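Endoglucanase (Clostridium thermocellum, PDB 2E4T) probably hydrolyses internal beta-1,4-glucosidic bonds of cellulose and xyloglucan, this chain being the glycoside hydrolase family 44 domain of a longer, multidomain protein. Local coordinates at residues 121-126 against 194-199; 160-165 against 219-224; 181-186 against 209-214; 286-289 against 294-297; 313-318 against 427-432. One frame throughout, in Å; residues are numbered along the deposited sequence. Where two conformers were deposited one is given.

Contact 1 of 5, residues 121-126 against 194-199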
# COMPACT_ATOMS: atom_id res chain seq x y z
N GLY A 121 11.06 -29.19 -1.16
CA GLY A 121 9.67 -29.58 -1.34
C GLY A 121 8.91 -29.46 -0.02
O GLY A 121 9.26 -28.66 0.89
N PRO A 122 7.84 -30.23 0.12
CA PRO A 122 6.92 -30.03 1.25
C PRO A 122 7.60 -30.24 2.60
O PRO A 122 8.35 -31.22 2.80
CB PRO A 122 5.82 -31.08 1.03
CG PRO A 122 6.54 -32.18 0.25
CD PRO A 122 7.42 -31.38 -0.73
N VAL A 123 7.25 -29.36 3.54
CA VAL A 123 7.66 -29.49 4.94
C VAL A 123 6.51 -30.14 5.69
O VAL A 123 5.39 -29.61 5.71
CB VAL A 123 8.00 -28.10 5.53
CG1 VAL A 123 8.34 -28.25 6.98
CG2 VAL A 123 9.16 -27.46 4.75
N SER A 124 6.78 -31.31 6.30
CA SER A 124 5.72 -32.02 6.98
C SER A 124 5.34 -31.33 8.30
O SER A 124 6.14 -30.53 8.86
CB SER A 124 6.17 -33.44 7.29
OG SER A 124 7.10 -33.38 8.35
N GLN A 125 4.19 -31.66 8.87
CA GLN A 125 3.87 -31.16 10.18
C GLN A 125 4.87 -31.65 11.22
O GLN A 125 5.16 -30.97 12.22
CB GLN A 125 2.43 -31.49 10.58
CG GLN A 125 2.02 -30.73 11.82
CD GLN A 125 0.55 -30.81 12.12
OE1 GLN A 125 -0.25 -31.30 11.37
NE2 GLN A 125 0.16 -30.29 13.28
N GLU A 126 5.47 -32.84 11.00
CA GLU A 126 6.46 -33.36 11.94
C GLU A 126 7.77 -32.60 11.83
O GLU A 126 8.58 -32.67 12.76
CB GLU A 126 6.64 -34.87 11.70
CG GLU A 126 5.34 -35.61 11.99
CD GLU A 126 4.32 -35.52 10.91
OE1 GLU A 126 4.64 -35.67 9.71
OE2 GLU A 126 3.11 -35.26 11.23
N HIS A 194 1.32 -19.92 7.80
CA HIS A 194 2.64 -20.51 8.01
C HIS A 194 2.70 -21.35 9.30
O HIS A 194 3.59 -21.18 10.13
CB HIS A 194 3.71 -19.42 8.04
CG HIS A 194 3.87 -18.75 6.73
ND1 HIS A 194 4.44 -19.38 5.64
CD2 HIS A 194 3.59 -17.46 6.36
CE1 HIS A 194 4.46 -18.50 4.65
NE2 HIS A 194 3.96 -17.34 5.05
N PRO A 195 1.77 -22.32 9.45
CA PRO A 195 1.75 -23.10 10.69
C PRO A 195 3.02 -23.94 10.92
O PRO A 195 3.27 -24.33 12.06
CB PRO A 195 0.51 -24.01 10.50
CG PRO A 195 0.43 -24.18 8.99
CD PRO A 195 0.74 -22.76 8.47
N ARG A 196 3.76 -24.26 9.86
CA ARG A 196 4.99 -25.05 10.02
C ARG A 196 6.15 -24.19 10.51
O ARG A 196 7.18 -24.76 10.93
CB ARG A 196 5.39 -25.76 8.72
CG ARG A 196 4.38 -26.52 7.93
CD ARG A 196 4.01 -27.94 8.37
NE ARG A 196 2.82 -28.52 7.99
CZ ARG A 196 1.69 -28.48 8.64
NH1 ARG A 196 1.35 -27.81 9.75
NH2 ARG A 196 0.76 -29.13 7.98
N ILE A 197 6.00 -22.86 10.45
CA ILE A 197 6.96 -21.92 11.06
C ILE A 197 6.50 -21.49 12.44
O ILE A 197 7.30 -21.44 13.39
CB ILE A 197 7.13 -20.68 10.14
CG1 ILE A 197 7.73 -21.07 8.81
CG2 ILE A 197 8.00 -19.61 10.88
CD1 ILE A 197 7.88 -19.93 7.81
N HIS A 198 5.20 -21.16 12.57
CA HIS A 198 4.69 -20.48 13.75
C HIS A 198 3.31 -21.04 14.07
O HIS A 198 2.28 -20.39 13.83
CB HIS A 198 4.61 -18.98 13.47
CG HIS A 198 4.37 -18.13 14.68
ND1 HIS A 198 3.20 -18.12 15.41
CD2 HIS A 198 5.19 -17.25 15.27
CE1 HIS A 198 3.32 -17.26 16.43
NE2 HIS A 198 4.53 -16.72 16.34
N PRO A 199 3.25 -22.26 14.61
CA PRO A 199 1.97 -22.92 14.82
C PRO A 199 1.04 -22.23 15.81
O PRO A 199 -0.19 -22.42 15.72
CB PRO A 199 2.36 -24.33 15.34
CG PRO A 199 3.77 -24.13 15.94
CD PRO A 199 4.40 -23.16 14.95
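Q125 lies over the guanidinium group of R196 in a loop-to-loop packing contact at the periphery of the barrel domain, joining the loop just after the short strand 121-122 to the turn that follows helix 190-193. The stacking is carried by aliphatic carbon: Q125 CB sits 3.7 Å above the guanidinium plane, over its centre, and Q125 CG is 3.6 Å from R196 NH1. CG is anti to the backbone N (chi1 -169°) and the chain runs on extended, which carries the amide across the arginine, the amide and guanidinium planes only 9° apart. The arginine reaches this place through a bend at chi2 (-81°); it was modelled in two conformers, and the stack is less certain for the other one. Its CD touches two successive carbonyls, at 3.4 Å from both V123 O and S124 O, and V123 O also lies at the guanidinium edge, near its plane. V123 CG1 meets R196 CB at 4.2 Å, adding an aliphatic contact at the base of the arginine. W134, from strand 134-138, touches both V123 and R196, and V123 is bonded through its backbone to H66, just ahead of strand 67-69, which pairs with strand 121-122 in a small antiparallel sheet.

Contact 2 of 5, residues 160-165 against 219-224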
# COMPACT_ATOMS: atom_id res chain seq x y z
N GLU A 160 22.49 -8.75 9.52
CA GLU A 160 23.49 -9.09 8.53
C GLU A 160 22.91 -8.95 7.10
O GLU A 160 23.60 -8.50 6.18
CB GLU A 160 24.03 -10.49 8.79
CG GLU A 160 25.25 -10.80 7.94
CD GLU A 160 25.91 -12.11 8.37
OE1 GLU A 160 25.20 -13.17 8.44
OE2 GLU A 160 27.15 -12.09 8.65
N PHE A 161 21.63 -9.34 6.93
CA PHE A 161 20.93 -9.16 5.65
C PHE A 161 20.89 -7.66 5.31
O PHE A 161 21.24 -7.24 4.18
CB PHE A 161 19.55 -9.77 5.83
CG PHE A 161 18.57 -9.73 4.67
CD1 PHE A 161 18.91 -9.42 3.35
CD2 PHE A 161 17.24 -10.06 4.97
CE1 PHE A 161 17.94 -9.40 2.37
CE2 PHE A 161 16.27 -10.06 3.97
CZ PHE A 161 16.62 -9.74 2.68
N VAL A 162 20.41 -6.83 6.24
CA VAL A 162 20.37 -5.38 6.00
C VAL A 162 21.76 -4.85 5.68
O VAL A 162 21.95 -4.03 4.77
CB VAL A 162 19.69 -4.65 7.16
CG1 VAL A 162 19.76 -3.14 6.96
CG2 VAL A 162 18.24 -5.10 7.27
N ASN A 163 22.78 -5.31 6.42
CA ASN A 163 24.15 -4.84 6.15
C ASN A 163 24.56 -5.18 4.69
O ASN A 163 25.22 -4.36 4.02
CB ASN A 163 25.11 -5.51 7.14
CG ASN A 163 26.53 -5.07 6.88
OD1 ASN A 163 26.90 -3.92 7.18
ND2 ASN A 163 27.33 -5.95 6.26
N TYR A 164 24.19 -6.37 4.20
CA TYR A 164 24.53 -6.73 2.82
C TYR A 164 23.90 -5.74 1.84
O TYR A 164 24.55 -5.28 0.86
CB TYR A 164 24.05 -8.17 2.57
CG TYR A 164 24.40 -8.68 1.20
CD1 TYR A 164 25.53 -9.47 1.04
CD2 TYR A 164 23.59 -8.44 0.07
CE1 TYR A 164 25.90 -9.97 -0.21
CE2 TYR A 164 23.98 -8.96 -1.17
CZ TYR A 164 25.15 -9.70 -1.31
OH TYR A 164 25.47 -10.18 -2.58
N LEU A 165 22.64 -5.40 2.08
CA LEU A 165 21.91 -4.46 1.21
C LEU A 165 22.53 -3.05 1.28
O LEU A 165 22.71 -2.40 0.24
CB LEU A 165 20.44 -4.44 1.59
CG LEU A 165 19.73 -5.77 1.36
CD1 LEU A 165 18.30 -5.68 1.94
CD2 LEU A 165 19.68 -6.20 -0.08
N LYS A 219 18.03 -0.55 12.72
CA LYS A 219 18.46 0.86 12.84
C LYS A 219 19.90 1.00 13.30
O LYS A 219 20.49 2.05 13.05
CB LYS A 219 17.47 1.63 13.69
CG LYS A 219 16.16 1.78 12.89
CD LYS A 219 15.10 2.53 13.64
CE LYS A 219 13.90 2.81 12.81
NZ LYS A 219 13.81 4.03 12.08
N LYS A 220 20.48 -0.02 13.94
CA LYS A 220 21.92 0.02 14.22
C LYS A 220 22.73 -0.05 12.93
O LYS A 220 23.84 0.52 12.85
CB LYS A 220 22.30 -1.09 15.16
CG LYS A 220 21.97 -0.82 16.57
CD LYS A 220 22.75 -1.59 17.54
CE LYS A 220 22.02 -2.83 17.92
NZ LYS A 220 22.85 -3.60 18.93
N VAL A 221 22.21 -0.74 11.91
CA VAL A 221 22.92 -0.86 10.62
C VAL A 221 22.60 0.35 9.73
O VAL A 221 23.50 0.90 9.07
CB VAL A 221 22.53 -2.17 9.90
CG1 VAL A 221 23.20 -2.27 8.55
CG2 VAL A 221 22.88 -3.36 10.80
N ASP A 222 21.32 0.72 9.65
CA ASP A 222 20.86 1.82 8.80
C ASP A 222 19.96 2.71 9.62
O ASP A 222 18.74 2.49 9.69
CB ASP A 222 20.14 1.34 7.55
CG ASP A 222 19.87 2.47 6.59
OD1 ASP A 222 19.98 3.66 7.01
OD2 ASP A 222 19.55 2.17 5.41
N PRO A 223 20.53 3.74 10.26
CA PRO A 223 19.72 4.62 11.10
C PRO A 223 18.66 5.38 10.32
O PRO A 223 17.78 6.00 10.97
CB PRO A 223 20.75 5.60 11.70
CG PRO A 223 22.10 4.98 11.47
CD PRO A 223 21.97 4.07 10.31
N TYR A 224 18.78 5.42 8.99
CA TYR A 224 17.87 6.21 8.17
C TYR A 224 16.73 5.37 7.62
O TYR A 224 15.78 5.92 7.01
CB TYR A 224 18.65 6.82 6.97
CG TYR A 224 19.82 7.61 7.49
CD1 TYR A 224 19.67 8.85 8.06
CD2 TYR A 224 21.10 7.08 7.46
CE1 TYR A 224 20.79 9.53 8.60
CE2 TYR A 224 22.23 7.73 7.96
CZ TYR A 224 22.06 8.94 8.55
OH TYR A 224 23.13 9.63 9.07
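V221 brings one methyl against the backbone of helix 158-169, and its side chain, followed outward, accounts for nearly all of this contact. CB is already 4.2 Å from V162 CG1. Beyond it, CG1 stands anti to the backbone N (chi1 177°) and reaches the neighbouring helix. There it meets N163 CA at 3.6 Å and N163 N at 3.7 Å, with N163 CB a little farther off at 4.0 Å, while its partner from the side is V162 CG1 at 3.9 Å. V162 has the same torsion (chi1 175°), so the two valines present equivalent methyls to each other. The contact is close, with the CA atoms of N163 and V221 6.1 Å apart, consistent with the small size of the valine. The chain that follows V221 forms an Asx turn, Y224 N donating to D222 OD1 over 2.9 Å from above the carboxylate plane; D222 OD2 takes the backbone N of A172, beyond the end of helix 158-169. On its inner side V162 also touches L109 and Y181 of the barrel strands. Neighbouring helices packed in this way around parallel strands are typical of the outer layer of a TIM barrel.

Contact 3 of 5, residues 181-186 against 209-214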
# COMPACT_ATOMS: atom_id res chain seq x y z
N TYR A 181 11.83 -1.12 5.52
CA TYR A 181 11.75 -2.53 5.81
C TYR A 181 10.49 -2.78 6.58
O TYR A 181 10.09 -2.01 7.47
CB TYR A 181 12.96 -2.99 6.67
CG TYR A 181 14.27 -2.84 5.93
CD1 TYR A 181 14.67 -3.79 4.99
CD2 TYR A 181 15.07 -1.71 6.12
CE1 TYR A 181 15.87 -3.63 4.27
CE2 TYR A 181 16.23 -1.53 5.39
CZ TYR A 181 16.63 -2.48 4.45
OH TYR A 181 17.78 -2.36 3.71
N SER A 182 9.85 -3.94 6.27
CA SER A 182 8.64 -4.36 6.98
C SER A 182 8.96 -5.46 7.99
O SER A 182 9.79 -6.35 7.72
CB SER A 182 7.64 -4.91 5.95
OG SER A 182 6.43 -5.40 6.51
N ILE A 183 8.24 -5.40 9.12
CA ILE A 183 8.31 -6.45 10.14
C ILE A 183 7.39 -7.63 9.65
O ILE A 183 6.25 -7.78 10.06
CB ILE A 183 7.90 -5.93 11.50
CG1 ILE A 183 8.74 -4.71 11.90
CG2 ILE A 183 8.14 -7.03 12.55
CD1 ILE A 183 8.21 -3.89 12.98
N ASP A 184 7.94 -8.41 8.72
CA ASP A 184 7.20 -9.59 8.23
C ASP A 184 5.88 -9.17 7.58
O ASP A 184 5.79 -8.07 6.98
CB ASP A 184 7.10 -10.64 9.36
CG ASP A 184 7.04 -12.08 8.89
OD1 ASP A 184 5.99 -12.46 8.31
OD2 ASP A 184 8.03 -12.82 9.13
N ASN A 185 4.91 -10.07 7.63
CA ASN A 185 3.69 -9.95 6.86
C ASN A 185 2.58 -10.67 7.66
O ASN A 185 2.73 -11.82 8.02
CB ASN A 185 3.85 -10.70 5.52
CG ASN A 185 2.62 -10.55 4.64
OD1 ASN A 185 2.29 -9.40 4.20
ND2 ASN A 185 1.89 -11.64 4.43
N GLU A 186 1.47 -9.96 7.90
CA GLU A 186 0.24 -10.58 8.42
C GLU A 186 0.53 -11.50 9.60
O GLU A 186 0.17 -12.69 9.60
CB GLU A 186 -0.56 -11.27 7.31
CG GLU A 186 -0.96 -10.26 6.23
CD GLU A 186 -1.91 -10.78 5.20
OE1 GLU A 186 -2.20 -12.01 5.14
OE2 GLU A 186 -2.39 -9.92 4.39
N GLU A 209 7.43 -7.56 21.23
CA GLU A 209 8.84 -7.88 21.52
C GLU A 209 9.63 -8.00 20.24
O GLU A 209 10.76 -7.46 20.13
CB GLU A 209 8.89 -9.18 22.36
CG GLU A 209 8.47 -8.98 23.77
CD GLU A 209 8.79 -10.16 24.67
OE1 GLU A 209 9.50 -11.11 24.25
OE2 GLU A 209 8.31 -10.16 25.82
N LYS A 210 9.09 -8.74 19.26
CA LYS A 210 9.80 -8.95 18.02
C LYS A 210 9.96 -7.65 17.24
O LYS A 210 11.00 -7.39 16.61
CB LYS A 210 9.08 -9.98 17.16
CG LYS A 210 9.22 -11.39 17.65
CD LYS A 210 8.48 -12.36 16.80
CE LYS A 210 8.90 -13.79 17.16
NZ LYS A 210 8.39 -14.76 16.30
N SER A 211 8.89 -6.85 17.21
CA SER A 211 8.93 -5.62 16.43
C SER A 211 10.01 -4.67 16.95
O SER A 211 10.77 -4.06 16.19
CB SER A 211 7.56 -4.93 16.49
OG SER A 211 6.55 -5.77 15.93
N VAL A 212 10.04 -4.51 18.29
CA VAL A 212 11.02 -3.67 18.92
C VAL A 212 12.43 -4.18 18.65
O VAL A 212 13.35 -3.42 18.31
CB VAL A 212 10.74 -3.55 20.43
CG1 VAL A 212 11.85 -2.88 21.18
CG2 VAL A 212 9.42 -2.80 20.66
N ALA A 213 12.64 -5.50 18.87
CA ALA A 213 13.97 -6.06 18.70
C ALA A 213 14.44 -5.96 17.23
O ALA A 213 15.62 -5.64 16.97
CB ALA A 213 14.00 -7.49 19.20
N LEU A 214 13.57 -6.26 16.28
CA LEU A 214 13.98 -6.19 14.88
C LEU A 214 14.26 -4.74 14.49
O LEU A 214 15.26 -4.46 13.80
CB LEU A 214 12.93 -6.87 13.99
CG LEU A 214 13.20 -6.77 12.50
CD1 LEU A 214 14.58 -7.33 12.13
CD2 LEU A 214 12.14 -7.57 11.73
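Strand 180-183 runs beneath helix 204-221, with the CA atoms of I183 and S211 6.4 Å apart, and I183 ends the strand as the centre of an inverse gamma turn whose D184 N to S182 O bond is weak. The side chain of I183, deposited in two conformers, points at the helix and meets it with both branches. CG1 is anti to the carbonyl carbon (chi1 -56°) and carries CD1 to S211 CB at 3.7 Å. CG2, on the other branch, lies 4.1 Å from L214 CD2, one helical turn farther on, where the isoleucine and leucine lie alongside each other, running antiparallel. S211 offers carbon to the strand; its OG is bonded to L207 O, one turn back in its own helix, so the hydroxyl is satisfied although it stands 3.9 Å from methyls CG2 and CD1 of I183.

Away from the helix the chemistry is polar. S182, whose CB points away from the helix, donates from OG to D184 O over 2.8 Å, in the carbonyl plane, in the conformer described, and N185 N reaches D184 OD1 at 2.7 Å from the anti side. N185 and E186 follow the fourth barrel strand, the position expected for the Asn-Glu pair of related TIM-barrel glycosidases. D184 OD1 is bonded also to T49 OG1 and W190 NE1, and OD2 to the backbone N atoms of A111 and A112. So many donors around one buried carboxylate would be expected to favour its ionised form. In this contact strand and helix meet through non-directional apolar packing, while directional bonds hold the loop beyond.

Contact 4 of 5, residues 286-289 against 294-297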
# COMPACT_ATOMS: atom_id res chain seq x y z
N PRO A 286 -11.28 -4.32 0.62
CA PRO A 286 -12.64 -3.93 1.01
C PRO A 286 -13.53 -5.14 1.22
O PRO A 286 -13.53 -6.06 0.38
CB PRO A 286 -13.11 -3.08 -0.19
CG PRO A 286 -11.87 -2.56 -0.71
CD PRO A 286 -10.81 -3.61 -0.58
N GLU A 287 -14.33 -5.06 2.27
CA GLU A 287 -15.39 -6.02 2.51
C GLU A 287 -16.72 -5.57 1.88
O GLU A 287 -17.72 -6.32 1.90
CB GLU A 287 -15.56 -6.28 4.02
CG GLU A 287 -14.39 -7.01 4.64
CD GLU A 287 -14.46 -8.53 4.56
OE1 GLU A 287 -15.25 -9.10 3.77
OE2 GLU A 287 -13.72 -9.17 5.37
N ALA A 288 -16.76 -4.37 1.33
CA ALA A 288 -17.98 -3.84 0.72
C ALA A 288 -18.58 -4.86 -0.26
O ALA A 288 -17.87 -5.45 -1.08
CB ALA A 288 -17.64 -2.57 -0.04
N ARG A 289 -19.91 -4.97 -0.17
CA ARG A 289 -20.66 -5.88 -1.05
C ARG A 289 -21.67 -5.06 -1.88
O ARG A 289 -22.17 -4.03 -1.46
CB ARG A 289 -21.45 -6.89 -0.21
CG ARG A 289 -20.53 -7.76 0.64
CD ARG A 289 -21.29 -8.66 1.62
NE ARG A 289 -22.51 -9.30 1.14
CZ ARG A 289 -22.48 -10.46 0.48
NH1 ARG A 289 -21.29 -11.07 0.28
NH2 ARG A 289 -23.62 -10.97 0.04
N ARG A 294 -19.04 -9.71 -2.54
CA ARG A 294 -17.93 -8.78 -2.25
C ARG A 294 -17.43 -8.16 -3.54
O ARG A 294 -17.43 -8.79 -4.60
CB ARG A 294 -16.82 -9.56 -1.51
CG ARG A 294 -15.78 -8.70 -0.81
CD ARG A 294 -14.78 -9.62 -0.10
NE ARG A 294 -13.78 -8.83 0.59
CZ ARG A 294 -12.91 -9.38 1.44
NH1 ARG A 294 -12.90 -10.70 1.66
NH2 ARG A 294 -12.05 -8.60 2.09
N ILE A 295 -16.92 -6.90 -3.46
CA ILE A 295 -16.44 -6.23 -4.67
C ILE A 295 -15.10 -6.73 -5.17
O ILE A 295 -14.71 -6.42 -6.32
CB ILE A 295 -16.39 -4.70 -4.48
CG1 ILE A 295 -15.38 -4.30 -3.37
CG2 ILE A 295 -17.78 -4.13 -4.26
CD1 ILE A 295 -15.07 -2.80 -3.40
N CYS A 296 -14.36 -7.51 -4.36
CA CYS A 296 -13.12 -8.11 -4.76
C CYS A 296 -13.20 -9.63 -4.45
O CYS A 296 -14.08 -10.11 -3.78
CB CYS A 296 -11.92 -7.45 -4.04
SG CYS A 296 -11.96 -7.57 -2.25
N PHE A 297 -12.19 -10.34 -4.98
CA PHE A 297 -12.04 -11.78 -4.75
C PHE A 297 -13.21 -12.54 -5.42
O PHE A 297 -14.19 -12.93 -4.79
CB PHE A 297 -11.91 -12.18 -3.30
CG PHE A 297 -10.82 -11.50 -2.51
CD1 PHE A 297 -9.69 -10.90 -3.11
CD2 PHE A 297 -10.92 -11.49 -1.12
CE1 PHE A 297 -8.71 -10.30 -2.30
CE2 PHE A 297 -9.93 -10.89 -0.36
CZ PHE A 297 -8.84 -10.33 -0.94
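The guanidinium of R294 is sandwiched: E287 OE1 stands 3.3 Å above one face, over its centre, and F297 CE2 lies over the opposite face, offset toward the rim. At the edge, in plane, is P286 O. The carboxylate of E287 is nearly parallel to the guanidinium, 8° apart, so the salt bridge between E287 OE1 and R294 rests on charge alone, with no N-H aimed at the oxygen; E287 OE2 instead accepts from W327 NE1. The directed bond goes to the edge, R294 NE donating to P286 O over 2.8 Å and almost straight (171°), with a weak second bond from NH2, which also reaches Y285 O. R294 arrives there on a chain extended from CG to NE. The two segments form the base of a short beta hairpin, 289-290 with 293-294, after strand 279-284, the sixth of the barrel; R289 and R294 are an antiparallel non-hydrogen-bonded pair in it. One step outward, I295 N donates to A288 O at 2.9 Å. P286 has two deposited conformers; in the one described, I295 CD1 crosses to P286 CB at 3.8 Å. C296 SG approaches P286 O at 3.4 Å and sits over the F297 ring.

Contact 5 of 5, residues 313-318 against 427-432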
# COMPACT_ATOMS: atom_id res chain seq x y z
N ALA A 313 -17.40 2.25 -2.70
CA ALA A 313 -16.65 1.70 -1.60
C ALA A 313 -15.47 2.57 -1.13
O ALA A 313 -15.17 2.53 0.08
CB ALA A 313 -16.16 0.30 -1.96
N PRO A 314 -14.78 3.30 -2.00
CA PRO A 314 -13.68 4.14 -1.49
C PRO A 314 -14.17 5.14 -0.40
O PRO A 314 -13.34 5.58 0.41
CB PRO A 314 -13.15 4.86 -2.74
CG PRO A 314 -13.45 3.86 -3.84
CD PRO A 314 -14.83 3.32 -3.48
N ARG A 315 -15.45 5.47 -0.38
CA ARG A 315 -15.95 6.38 0.65
C ARG A 315 -15.79 5.82 2.06
O ARG A 315 -15.73 6.60 3.01
CB ARG A 315 -17.39 6.77 0.32
CG ARG A 315 -17.47 7.67 -0.89
CD ARG A 315 -18.89 7.82 -1.42
NE ARG A 315 -19.73 8.45 -0.39
CZ ARG A 315 -21.06 8.46 -0.45
NH1 ARG A 315 -21.72 7.87 -1.48
NH2 ARG A 315 -21.74 9.03 0.55
N THR A 316 -15.73 4.49 2.23
CA THR A 316 -15.48 3.97 3.58
C THR A 316 -14.13 4.42 4.13
O THR A 316 -13.91 4.43 5.34
CB THR A 316 -15.59 2.43 3.55
OG1 THR A 316 -16.91 2.14 3.12
CG2 THR A 316 -15.25 1.79 4.86
N LEU A 317 -13.20 4.77 3.21
CA LEU A 317 -11.91 5.26 3.65
C LEU A 317 -12.00 6.61 4.40
O LEU A 317 -11.16 6.86 5.27
CB LEU A 317 -10.95 5.43 2.47
CG LEU A 317 -10.61 4.13 1.74
CD1 LEU A 317 -9.82 4.43 0.45
CD2 LEU A 317 -9.78 3.19 2.63
N TRP A 318 -12.95 7.50 4.01
CA TRP A 318 -12.88 8.88 4.46
C TRP A 318 -14.22 9.48 4.89
O TRP A 318 -14.18 10.50 5.61
CB TRP A 318 -12.25 9.79 3.37
CG TRP A 318 -13.11 9.90 2.15
CD1 TRP A 318 -13.11 9.09 1.03
CD2 TRP A 318 -14.14 10.88 1.90
NE1 TRP A 318 -14.07 9.50 0.13
CE2 TRP A 318 -14.72 10.58 0.66
CE3 TRP A 318 -14.64 11.98 2.64
CZ2 TRP A 318 -15.76 11.34 0.10
CZ3 TRP A 318 -15.70 12.70 2.11
CH2 TRP A 318 -16.25 12.39 0.85
N SER A 427 -20.29 19.19 -5.09
CA SER A 427 -21.63 19.26 -4.49
C SER A 427 -22.31 17.89 -4.47
O SER A 427 -23.41 17.78 -3.92
CB SER A 427 -22.51 20.26 -5.25
OG SER A 427 -22.71 19.84 -6.58
N ASP A 428 -21.71 16.85 -5.04
CA ASP A 428 -22.37 15.52 -5.05
C ASP A 428 -21.29 14.45 -4.98
O ASP A 428 -20.71 14.04 -5.99
CB ASP A 428 -23.26 15.34 -6.26
CG ASP A 428 -24.06 14.03 -6.20
OD1 ASP A 428 -23.62 13.08 -5.51
OD2 ASP A 428 -25.13 13.95 -6.85
N ILE A 429 -21.03 13.98 -3.76
CA ILE A 429 -19.99 13.00 -3.51
C ILE A 429 -20.37 11.60 -3.90
O ILE A 429 -19.49 10.71 -3.86
CB ILE A 429 -19.53 13.04 -2.01
CG1 ILE A 429 -20.61 12.52 -1.08
CG2 ILE A 429 -19.00 14.40 -1.63
CD1 ILE A 429 -20.23 12.50 0.41
N GLU A 430 -21.64 11.36 -4.23
CA GLU A 430 -22.09 10.05 -4.68
C GLU A 430 -21.85 9.88 -6.19
O GLU A 430 -21.32 8.87 -6.63
CB GLU A 430 -23.56 9.88 -4.34
CG GLU A 430 -24.06 8.51 -4.69
CD GLU A 430 -25.54 8.37 -4.49
OE1 GLU A 430 -26.30 9.34 -4.76
OE2 GLU A 430 -25.97 7.29 -4.05
N VAL A 431 -22.18 10.90 -6.99
CA VAL A 431 -22.04 10.78 -8.41
C VAL A 431 -20.65 11.12 -8.90
O VAL A 431 -20.32 10.80 -10.06
CB VAL A 431 -23.10 11.65 -9.17
CG1 VAL A 431 -22.67 13.11 -9.21
CG2 VAL A 431 -23.35 11.14 -10.54
N SER A 432 -19.84 11.77 -8.07
CA SER A 432 -18.55 12.26 -8.53
C SER A 432 -17.53 12.25 -7.45
O SER A 432 -17.86 12.20 -6.26
CB SER A 432 -18.69 13.68 -9.11
OG SER A 432 -18.95 14.65 -8.09
O HOH W 1 -24.41 6.91 -1.19
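I429 presses the end of its side chain between R315 and W318, joining the loop after helix 304-312 of the barrel to the turn between strands 420-426 and 432-439 of the beta-sandwich domain. Its chi1 of 69° sets CG1 between the backbone N and the carbonyl carbon, so that CG1 comes over one guanidinium face of R315, offset toward the rim, and CD1 continues to R315 NH2 at 3.8 Å and W318 CH2 at 4.0 Å. W318 takes the same kind of first torsion (chi1 66°), which swings the far end of the indole to the isoleucine. R315 bends at chi3 (62°), turning its planar end across I429 at about a right angle. In the turn opposite, D428 OD1 makes an Asx turn to E430 N, extended by V431 N to an Asx motif. The guanidinium is tied on its own side, NE to D319 in a salt bridge and NH1 to Q312 OE1. E430 packs CA 3.9 Å from R315 NH1, while a water accepts from NH1 at 2.9 Å and donates to E430 OE2 at 3.3 Å. Towards this turn the arginine thus offers isoleucine a flat surface; its charge does not touch that of E430 (NH1 to OE2 5.0 Å), so their attraction is probably modest.

Contacts 2 and 3 both use helix 204-221 and join directly, L165 CD1 being 3.8 Å from Y181 OH, so that helix 158-169, strand 180-183 and helix 204-221 form one continuous wedge of the barrel wall. Contact 1 meets contact 3 at H198 CD2 and K210 NZ, 4.2 Å apart. On the other flank contacts 4 and 5 touch through I295 CD1 and A313 CB at 3.6 Å, leading from the barrel loops to the sandwich domain. Between the two groups, contacts 3 and 4 are about 8 Å apart at their nearest atoms. Contact 3 includes N185 and E186, in what is probably an active-site loop. The bound calcium lies about 14 Å from the side chain of N163 in contact 2.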